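Local coordinates for protein Trypsin/chymotrypsin inhibitor (Alocasia macrorrhizos, PDB 5YCZ) that inhibits the serine proteases trypsin and alpha-chymotrypsin as a Kunitz-type plant inhibitor that forms a homodimer, at residues L56-E61 against S72-M77; L12-L17 against D64-Q69. All coordinates share one frame; numbering follows the deposited sequence.

Interactions 1 and 2 show how one fold joins its chain by different chemistry in its interior and nearer its surface. Interaction 1 is a buried pair of antiparallel strands, held by regular backbone hydrogen bonds, with a glutamate meeting a tyrosine and a threonine at one end. Interaction 2, partly buried, brings together two loops through few backbone bonds, an arginine that grips a carbonyl, and a water. The elements are connected: 64-69 belongs to the loop joining the two strands of interaction 1, and 12-17 leads into strand 18-22, the next neighbour of strand 55-60. The contacts also touch directly, Phe58 O lying 3.2 Å from Gly15 N, a probable hydrogen bond.

Interaction 1: L56-E61 against S72-M77; sequences LAFFPE and STLYIM
Glu61 reaches across to Tyr75 and Thr73 just beyond the paired strands, where Glu61 N donates to Thr73 O at 3.0 Å in a nearly straight bond. Its extended side chain crosses Tyr75 at about a right angle, the carboxylate turned 74° from the ring plane. Glu61 OE1 is salt-bridged to Arg115 and Tyr75 OH is hydrogen-bonded to Ser106 N; between themselves these two oxygens are modelled 2.4 Å apart, so short that the exact geometry is doubtful. Thr73 OG1 approaches Glu61 OE2, whose position is less certain.

On the same face as Tyr75, the Phe59 ring crosses Met77: Phe59 CE1 is 3.6 Å from Met77 CG, and the sulfur forms an oblique Met-aromatic contact. Met77 CG lies between the backbone N and the carbonyl carbon (chi1 59°), which with chi2 brings SD to that ring. Phe58 and Ile76 occupy the opposite face, side by side and pointing the same way, with Phe58 CD1 3.9 Å from Ile76 CG1. Leu74 CD1 stands at the edge of the Phe58 ring.

Reciprocal backbone bonds join Ala57 to Met77 and Phe59 to Tyr75. Leu56 and Ala57 form the predicted reactive bond. Within the beta-trefoil, strand 55-60 lies between 74-77 and 18-22; Leu74 and Ile76 pack toward strand 116-120, while Phe59 and Tyr75 meet Pro81 of the second subunit.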
ATOM      1  N   LEU A  56      -3.052   5.893   6.653  1.00 20.47           N
ATOM      2  CA  LEU A  56      -1.704   5.368   6.718  1.00 22.64           C
ATOM      3  C   LEU A  56      -1.705   4.028   7.431  1.00 26.24           C
ATOM      4  O   LEU A  56      -2.628   3.694   8.179  1.00 32.25           O
ATOM      5  CB  LEU A  56      -0.773   6.336   7.450  1.00 22.76           C
ATOM      6  CG  LEU A  56      -0.606   7.687   6.768  1.00 22.97           C
ATOM      7  CD1 LEU A  56      -0.338   8.751   7.788  1.00 20.57           C
ATOM      8  CD2 LEU A  56       0.528   7.620   5.765  1.00 20.87           C
ATOM      9  N   ALA A  57      -0.655   3.257   7.193  1.00 23.97           N
ATOM     10  CA  ALA A  57      -0.411   2.053   7.967  1.00 23.69           C
ATOM     11  C   ALA A  57       1.077   1.966   8.245  1.00 24.37           C
ATOM     12  O   ALA A  57       1.891   2.464   7.459  1.00 23.93           O
ATOM     13  CB  ALA A  57      -0.909   0.802   7.248  1.00 26.33           C
ATOM     14  N   PHE A  58       1.422   1.346   9.380  1.00 26.51           N
ATOM     15  CA  PHE A  58       2.778   1.327   9.912  1.00 25.64           C
ATOM     16  C   PHE A  58       3.295  -0.095  10.055  1.00 30.58           C
ATOM     17  O   PHE A  58       2.545  -1.025  10.350  1.00 34.47           O
ATOM     18  CB  PHE A  58       2.844   2.002  11.259  1.00 22.01           C
ATOM     19  CG  PHE A  58       2.197   3.333  11.272  1.00 26.72           C
ATOM     20  CD1 PHE A  58       2.921   4.465  10.941  1.00 24.15           C
ATOM     21  CD2 PHE A  58       0.849   3.456  11.579  1.00 26.14           C
ATOM     22  CE1 PHE A  58       2.319   5.706  10.938  1.00 25.93           C
ATOM     23  CE2 PHE A  58       0.235   4.683  11.583  1.00 25.59           C
ATOM     24  CZ  PHE A  58       0.965   5.819  11.259  1.00 28.85           C
ATOM     25  N   PHE A  59       4.608  -0.240   9.870  1.00 28.87           N
ATOM     26  CA  PHE A  59       5.253  -1.543   9.781  1.00 30.21           C
ATOM     27  C   PHE A  59       6.548  -1.487  10.578  1.00 32.66           C
ATOM     28  O   PHE A  59       7.582  -1.034  10.061  1.00 30.33           O
ATOM     29  CB  PHE A  59       5.510  -1.927   8.326  1.00 31.38           C
ATOM     30  CG  PHE A  59       4.256  -2.046   7.525  1.00 29.83           C
ATOM     31  CD1 PHE A  59       3.685  -0.927   6.939  1.00 27.19           C
ATOM     32  CD2 PHE A  59       3.619  -3.274   7.395  1.00 29.08           C
ATOM     33  CE1 PHE A  59       2.492  -1.037   6.212  1.00 30.22           C
ATOM     34  CE2 PHE A  59       2.433  -3.403   6.679  1.00 26.99           C
ATOM     35  CZ  PHE A  59       1.870  -2.286   6.079  1.00 32.61           C
ATOM     36  N   PRO A  60       6.527  -1.916  11.840  1.00 34.66           N
ATOM     37  CA  PRO A  60       7.750  -1.890  12.639  1.00 31.34           C
ATOM     38  C   PRO A  60       8.819  -2.730  11.971  1.00 32.51           C
ATOM     39  O   PRO A  60       8.540  -3.808  11.446  1.00 36.79           O
ATOM     40  CB  PRO A  60       7.313  -2.499  13.973  1.00 33.96           C
ATOM     41  CG  PRO A  60       5.837  -2.426  13.965  1.00 35.50           C
ATOM     42  CD  PRO A  60       5.424  -2.568  12.556  1.00 32.04           C
ATOM     43  N   GLU A  61      10.046  -2.214  11.962  1.00 29.21           N
ATOM     44  CA  GLU A  61      11.134  -2.973  11.359  1.00 31.03           C
ATOM     45  C   GLU A  61      11.389  -4.276  12.101  1.00 39.60           C
ATOM     46  O   GLU A  61      11.942  -5.211  11.509  1.00 38.48           O
ATOM     47  CB  GLU A  61      12.413  -2.145  11.321  1.00 32.21           C
ATOM     48  CG  GLU A  61      12.527  -1.239  10.119  1.00 32.70           C
ATOM     49  CD  GLU A  61      13.976  -0.905   9.780  1.00 33.87           C
ATOM     50  OE1 GLU A  61      14.427  -1.282   8.676  1.00 29.72           O
ATOM     51  OE2 GLU A  61      14.659  -0.260  10.614  1.00 33.41           O
ATOM     52  N   SER A  72      11.068   3.128  18.260  1.00 29.22           N
ATOM     53  CA  SER A  72      11.577   2.045  17.427  1.00 35.04           C
ATOM     54  C   SER A  72      11.264   2.278  15.951  1.00 31.71           C
ATOM     55  O   SER A  72      10.175   2.743  15.604  1.00 30.32           O
ATOM     56  CB  SER A  72      10.982   0.711  17.872  1.00 36.85           C
ATOM     57  OG  SER A  72      11.224   0.494  19.250  1.00 48.98           O
ATOM     58  N   THR A  73      12.211   1.931  15.076  1.00 31.83           N
ATOM     59  CA  THR A  73      12.066   2.311  13.669  1.00 30.62           C
ATOM     60  C   THR A  73      10.978   1.486  12.992  1.00 31.32           C
ATOM     61  O   THR A  73      10.725   0.329  13.345  1.00 27.13           O
ATOM     62  CB  THR A  73      13.385   2.172  12.880  1.00 29.51           C
ATOM     63  OG1 THR A  73      13.978   0.881  13.075  1.00 31.57           O
ATOM     64  CG2 THR A  73      14.383   3.244  13.266  1.00 27.54           C
ATOM     65  N   LEU A  74      10.320   2.115  12.016  1.00 28.84           N
ATOM     66  CA  LEU A  74       9.263   1.482  11.246  1.00 25.43           C
ATOM     67  C   LEU A  74       9.221   2.078   9.852  1.00 26.15           C
ATOM     68  O   LEU A  74       9.867   3.087   9.559  1.00 27.21           O
ATOM     69  CB  LEU A  74       7.913   1.670  11.911  1.00 25.68           C
ATOM     70  CG  LEU A  74       7.695   3.115  12.332  1.00 25.75           C
ATOM     71  CD1 LEU A  74       7.180   3.942  11.172  1.00 24.62           C
ATOM     72  CD2 LEU A  74       6.699   3.174  13.473  1.00 32.14           C
ATOM     73  N   TYR A  75       8.381   1.483   9.018  1.00 25.32           N
ATOM     74  CA  TYR A  75       8.033   2.026   7.718  1.00 21.65           C
ATOM     75  C   TYR A  75       6.613   2.552   7.744  1.00 27.30           C
ATOM     76  O   TYR A  75       5.769   2.102   8.530  1.00 30.73           O
ATOM     77  CB  TYR A  75       8.136   0.968   6.632  1.00 26.27           C
ATOM     78  CG  TYR A  75       9.411   0.215   6.693  1.00 27.03           C
ATOM     79  CD1 TYR A  75      10.611   0.868   6.524  1.00 26.71           C
ATOM     80  CD2 TYR A  75       9.421  -1.150   6.944  1.00 24.81           C
ATOM     81  CE1 TYR A  75      11.804   0.181   6.586  1.00 31.57           C
ATOM     82  CE2 TYR A  75      10.598  -1.848   7.005  1.00 27.85           C
ATOM     83  CZ  TYR A  75      11.796  -1.180   6.823  1.00 28.33           C
ATOM     84  OH  TYR A  75      12.997  -1.852   6.882  1.00 28.61           O
ATOM     85  N   ILE A  76       6.351   3.497   6.851  1.00 22.59           N
ATOM     86  CA  ILE A  76       5.052   4.138   6.749  1.00 20.31           C
ATOM     87  C   ILE A  76       4.634   4.112   5.291  1.00 22.43           C
ATOM     88  O   ILE A  76       5.461   4.310   4.393  1.00 19.69           O
ATOM     89  CB  ILE A  76       5.082   5.596   7.264  1.00 20.75           C
ATOM     90  CG1 ILE A  76       5.757   5.680   8.630  1.00 20.88           C
ATOM     91  CG2 ILE A  76       3.662   6.184   7.323  1.00 20.93           C
ATOM     92  CD1 ILE A  76       6.041   7.111   9.098  1.00 16.74           C
ATOM     93  N   MET A  77       3.336   3.897   5.053  1.00 21.98           N
ATOM     94  CA  MET A  77       2.821   3.974   3.697  1.00 23.00           C
ATOM     95  C   MET A  77       1.360   4.376   3.701  1.00 24.01           C
ATOM     96  O   MET A  77       0.684   4.305   4.729  1.00 26.50           O
ATOM     97  CB  MET A  77       3.038   2.647   2.961  1.00 24.76           C
ATOM     98  CG  MET A  77       2.401   1.404   3.582  1.00 28.57           C
ATOM     99  SD  MET A  77       1.926   0.179   2.331  1.00 36.83           S
ATOM    100  CE  MET A  77       3.494  -0.101   1.519  1.00 36.76           C
TER

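Interaction 2: L12-L17 against D64-Q69; sequences LQRGQL and DDDTVQ
Arg14 holds the backbone of Asp65 side-on, directing two guanidinium nitrogens at a single carbonyl oxygen. Arg14 NE lies 3.2 Å and Arg14 NH2 3.1 Å from Asp65 O, which sits near the guanidinium plane; both donors also lie in the carbonyl plane. The forked grip limits rotation of the guanidinium. With chi1 at 159°, the Arg14 chain runs from its backbone toward 64-69, and a bend at chi3 turns the guanidinium to this carbonyl. Asp66 OD2 is 3.8 Å from Arg14 NE, a long salt bridge by charge alone, because this oxygen lies well out of the guanidinium plane and no N-H points at it.

Two backbone bonds join the loops: Arg14 N donates to Asp66 O at 3.1 Å, and Val68 N donates to Leu12 O at 3.0 Å. Together they form the single bridge between Gln13 and Thr67. Gln13 NE2 donates to a water that in turn donates to Asp66 O, giving this carbonyl a second donor at the more exposed side. On the buried side Leu12 CB packs 3.9 Å from Val68 CB.

Farther out, Arg14 NH2 makes a weak hydrogen bond to Pro60 O, tying the loop to strand 55-60. Leu12 rests on Val4 and Phe178, and Val68 on Phe58 and Pro60. The arrangement is a single backbone bridge between loops of a Kunitz-type beta-trefoil, joining the N-terminal loop before strand 18-22 to the connection following strand 55-60. Arg14's side chain lies about 8 Å from that of Ala57, in the predicted reactive bond.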
ATOM      1  N   LEU A  12      -1.324   0.663  18.477  1.00 48.14           N
ATOM      2  CA  LEU A  12      -1.214   0.879  17.034  1.00 42.90           C
ATOM      3  C   LEU A  12      -0.913  -0.459  16.386  1.00 41.69           C
ATOM      4  O   LEU A  12       0.232  -0.913  16.374  1.00 50.76           O
ATOM      5  CB  LEU A  12      -0.125   1.894  16.701  1.00 44.34           C
ATOM      6  CG  LEU A  12      -0.603   3.238  16.153  1.00 37.64           C
ATOM      7  CD1 LEU A  12      -1.598   3.863  17.120  1.00 47.11           C
ATOM      8  CD2 LEU A  12       0.545   4.193  15.871  1.00 40.23           C
ATOM      9  N   GLN A  13      -1.938  -1.096  15.846  1.00 42.10           N
ATOM     10  CA  GLN A  13      -1.725  -2.414  15.277  1.00 46.00           C
ATOM     11  C   GLN A  13      -0.906  -2.298  14.000  1.00 40.40           C
ATOM     12  O   GLN A  13      -0.993  -1.311  13.271  1.00 41.39           O
ATOM     13  CB  GLN A  13      -3.063  -3.098  15.009  1.00 46.94           C
ATOM     14  CG  GLN A  13      -2.981  -4.607  14.916  1.00 51.76           C
ATOM     15  CD  GLN A  13      -3.617  -5.299  16.113  1.00 59.69           C
ATOM     16  OE1 GLN A  13      -4.546  -4.766  16.728  1.00 52.99           O
ATOM     17  NE2 GLN A  13      -3.125  -6.497  16.441  1.00 51.80           N
ATOM     18  N   ARG A  14      -0.074  -3.299  13.752  1.00 39.98           N
ATOM     19  CA  ARG A  14       0.697  -3.320  12.523  1.00 36.96           C
ATOM     20  C   ARG A  14      -0.234  -3.576  11.345  1.00 43.64           C
ATOM     21  O   ARG A  14      -1.050  -4.505  11.374  1.00 43.13           O
ATOM     22  CB  ARG A  14       1.777  -4.393  12.588  1.00 36.64           C
ATOM     23  CG  ARG A  14       2.272  -4.820  11.225  1.00 36.59           C
ATOM     24  CD  ARG A  14       3.073  -6.102  11.306  1.00 35.22           C
ATOM     25  NE  ARG A  14       4.297  -5.908  12.069  1.00 39.05           N
ATOM     26  CZ  ARG A  14       5.509  -5.807  11.526  1.00 44.52           C
ATOM     27  NH1 ARG A  14       5.666  -5.875  10.201  1.00 37.05           N
ATOM     28  NH2 ARG A  14       6.566  -5.632  12.312  1.00 39.75           N
ATOM     29  N   GLY A  15      -0.128  -2.732  10.315  1.00 39.55           N
ATOM     30  CA  GLY A  15      -0.854  -2.916   9.086  1.00 30.10           C
ATOM     31  C   GLY A  15      -2.252  -2.341   9.063  1.00 34.94           C
ATOM     32  O   GLY A  15      -2.783  -2.114   7.973  1.00 37.47           O
ATOM     33  N   GLN A  16      -2.879  -2.116  10.217  1.00 33.90           N
ATOM     34  CA  GLN A  16      -4.209  -1.527  10.200  1.00 35.38           C
ATOM     35  C   GLN A  16      -4.141  -0.058   9.775  1.00 36.06           C
ATOM     36  O   GLN A  16      -3.081   0.576   9.797  1.00 33.91           O
ATOM     37  CB  GLN A  16      -4.879  -1.653  11.567  1.00 43.89           C
ATOM     38  CG  GLN A  16      -4.844  -3.050  12.166  1.00 48.69           C
ATOM     39  CD  GLN A  16      -5.517  -4.092  11.308  1.00 52.03           C
ATOM     40  OE1 GLN A  16      -6.722  -4.024  11.063  1.00 63.20           O
ATOM     41  NE2 GLN A  16      -4.744  -5.075  10.851  1.00 52.83           N
ATOM     42  N   LEU A  17      -5.300   0.489   9.394  1.00 35.35           N
ATOM     43  CA  LEU A  17      -5.366   1.814   8.792  1.00 33.65           C
ATOM     44  C   LEU A  17      -5.644   2.863   9.850  1.00 32.15           C
ATOM     45  O   LEU A  17      -6.602   2.729  10.608  1.00 35.65           O
ATOM     46  CB  LEU A  17      -6.463   1.886   7.733  1.00 33.31           C
ATOM     47  CG  LEU A  17      -6.522   0.865   6.611  1.00 30.34           C
ATOM     48  CD1 LEU A  17      -7.408   1.416   5.504  1.00 24.50           C
ATOM     49  CD2 LEU A  17      -5.139   0.557   6.109  1.00 27.20           C
ATOM     50  N   ASP A  64       8.586  -9.206  15.233  1.00 55.67           N
ATOM     51  CA  ASP A  64       7.759  -9.761  16.307  1.00 62.07           C
ATOM     52  C   ASP A  64       6.947  -8.699  17.011  1.00 55.51           C
ATOM     53  O   ASP A  64       5.996  -9.028  17.727  1.00 57.62           O
ATOM     54  CB  ASP A  64       8.635 -10.472  17.330  1.00 66.59           C
ATOM     55  CG  ASP A  64       9.724 -11.300  16.671  1.00 69.19           C
ATOM     56  OD1 ASP A  64       9.433 -12.008  15.689  1.00 73.27           O
ATOM     57  OD2 ASP A  64      10.891 -11.180  17.083  1.00 63.58           O
ATOM     58  N   ASP A  65       7.328  -7.444  16.848  1.00 51.04           N
ATOM     59  CA  ASP A  65       6.446  -6.351  17.202  1.00 55.64           C
ATOM     60  C   ASP A  65       5.240  -6.391  16.288  1.00 55.24           C
ATOM     61  O   ASP A  65       5.378  -6.383  15.062  1.00 58.64           O
ATOM     62  CB  ASP A  65       7.168  -5.011  17.057  1.00 54.92           C
ATOM     63  CG  ASP A  65       7.957  -4.630  18.293  1.00 50.95           C
ATOM     64  OD1 ASP A  65       7.354  -4.493  19.381  1.00 53.61           O
ATOM     65  OD2 ASP A  65       9.182  -4.460  18.169  1.00 50.41           O
ATOM     66  N   ASP A  66       4.058  -6.476  16.879  1.00 58.66           N
ATOM     67  CA  ASP A  66       2.826  -6.351  16.120  1.00 55.53           C
ATOM     68  C   ASP A  66       2.037  -5.146  16.589  1.00 48.62           C
ATOM     69  O   ASP A  66       0.898  -4.942  16.154  1.00 50.05           O
ATOM     70  CB  ASP A  66       2.011  -7.641  16.211  1.00 59.58           C
ATOM     71  CG  ASP A  66       2.667  -8.778  15.455  1.00 69.86           C
ATOM     72  OD1 ASP A  66       3.117  -9.758  16.107  1.00 71.44           O
ATOM     73  OD2 ASP A  66       2.766  -8.659  14.204  1.00 67.65           O
ATOM     74  N   THR A  67       2.619  -4.366  17.484  1.00 44.08           N
ATOM     75  CA  THR A  67       2.200  -3.015  17.792  1.00 40.06           C
ATOM     76  C   THR A  67       3.371  -2.102  17.467  1.00 43.74           C
ATOM     77  O   THR A  67       4.513  -2.559  17.345  1.00 48.26           O
ATOM     78  CB  THR A  67       1.799  -2.880  19.267  1.00 49.49           C
ATOM     79  OG1 THR A  67       2.975  -2.892  20.085  1.00 50.07           O
ATOM     80  CG2 THR A  67       0.913  -4.033  19.694  1.00 50.16           C
ATOM     81  N   VAL A  68       3.102  -0.814  17.311  1.00 40.75           N
ATOM     82  CA  VAL A  68       4.177   0.141  17.075  1.00 41.55           C
ATOM     83  C   VAL A  68       4.709   0.626  18.415  1.00 44.53           C
ATOM     84  O   VAL A  68       3.939   1.053  19.283  1.00 45.25           O
ATOM     85  CB  VAL A  68       3.700   1.313  16.208  1.00 39.79           C
ATOM     86  CG1 VAL A  68       4.530   2.563  16.497  1.00 35.60           C
ATOM     87  CG2 VAL A  68       3.841   0.943  14.763  1.00 40.31           C
ATOM     88  N   GLN A  69       6.025   0.559  18.590  1.00 43.99           N
ATOM     89  CA  GLN A  69       6.669   1.017  19.811  1.00 42.65           C
ATOM     90  C   GLN A  69       7.269   2.403  19.615  1.00 39.97           C
ATOM     91  O   GLN A  69       7.867   2.698  18.577  1.00 39.10           O
ATOM     92  CB  GLN A  69       7.765   0.043  20.251  1.00 47.24           C
ATOM     93  CG  GLN A  69       7.276  -1.353  20.628  1.00 46.05           C
ATOM     94  CD  GLN A  69       6.414  -1.341  21.866  1.00 51.93           C
ATOM     95  OE1 GLN A  69       6.861  -0.955  22.946  1.00 56.83           O
ATOM     96  NE2 GLN A  69       5.160  -1.749  21.713  1.00 49.79           N
TER
HETATM   97  O   HOH W   1      -1.046  -7.042  15.017  1.00 51.69           O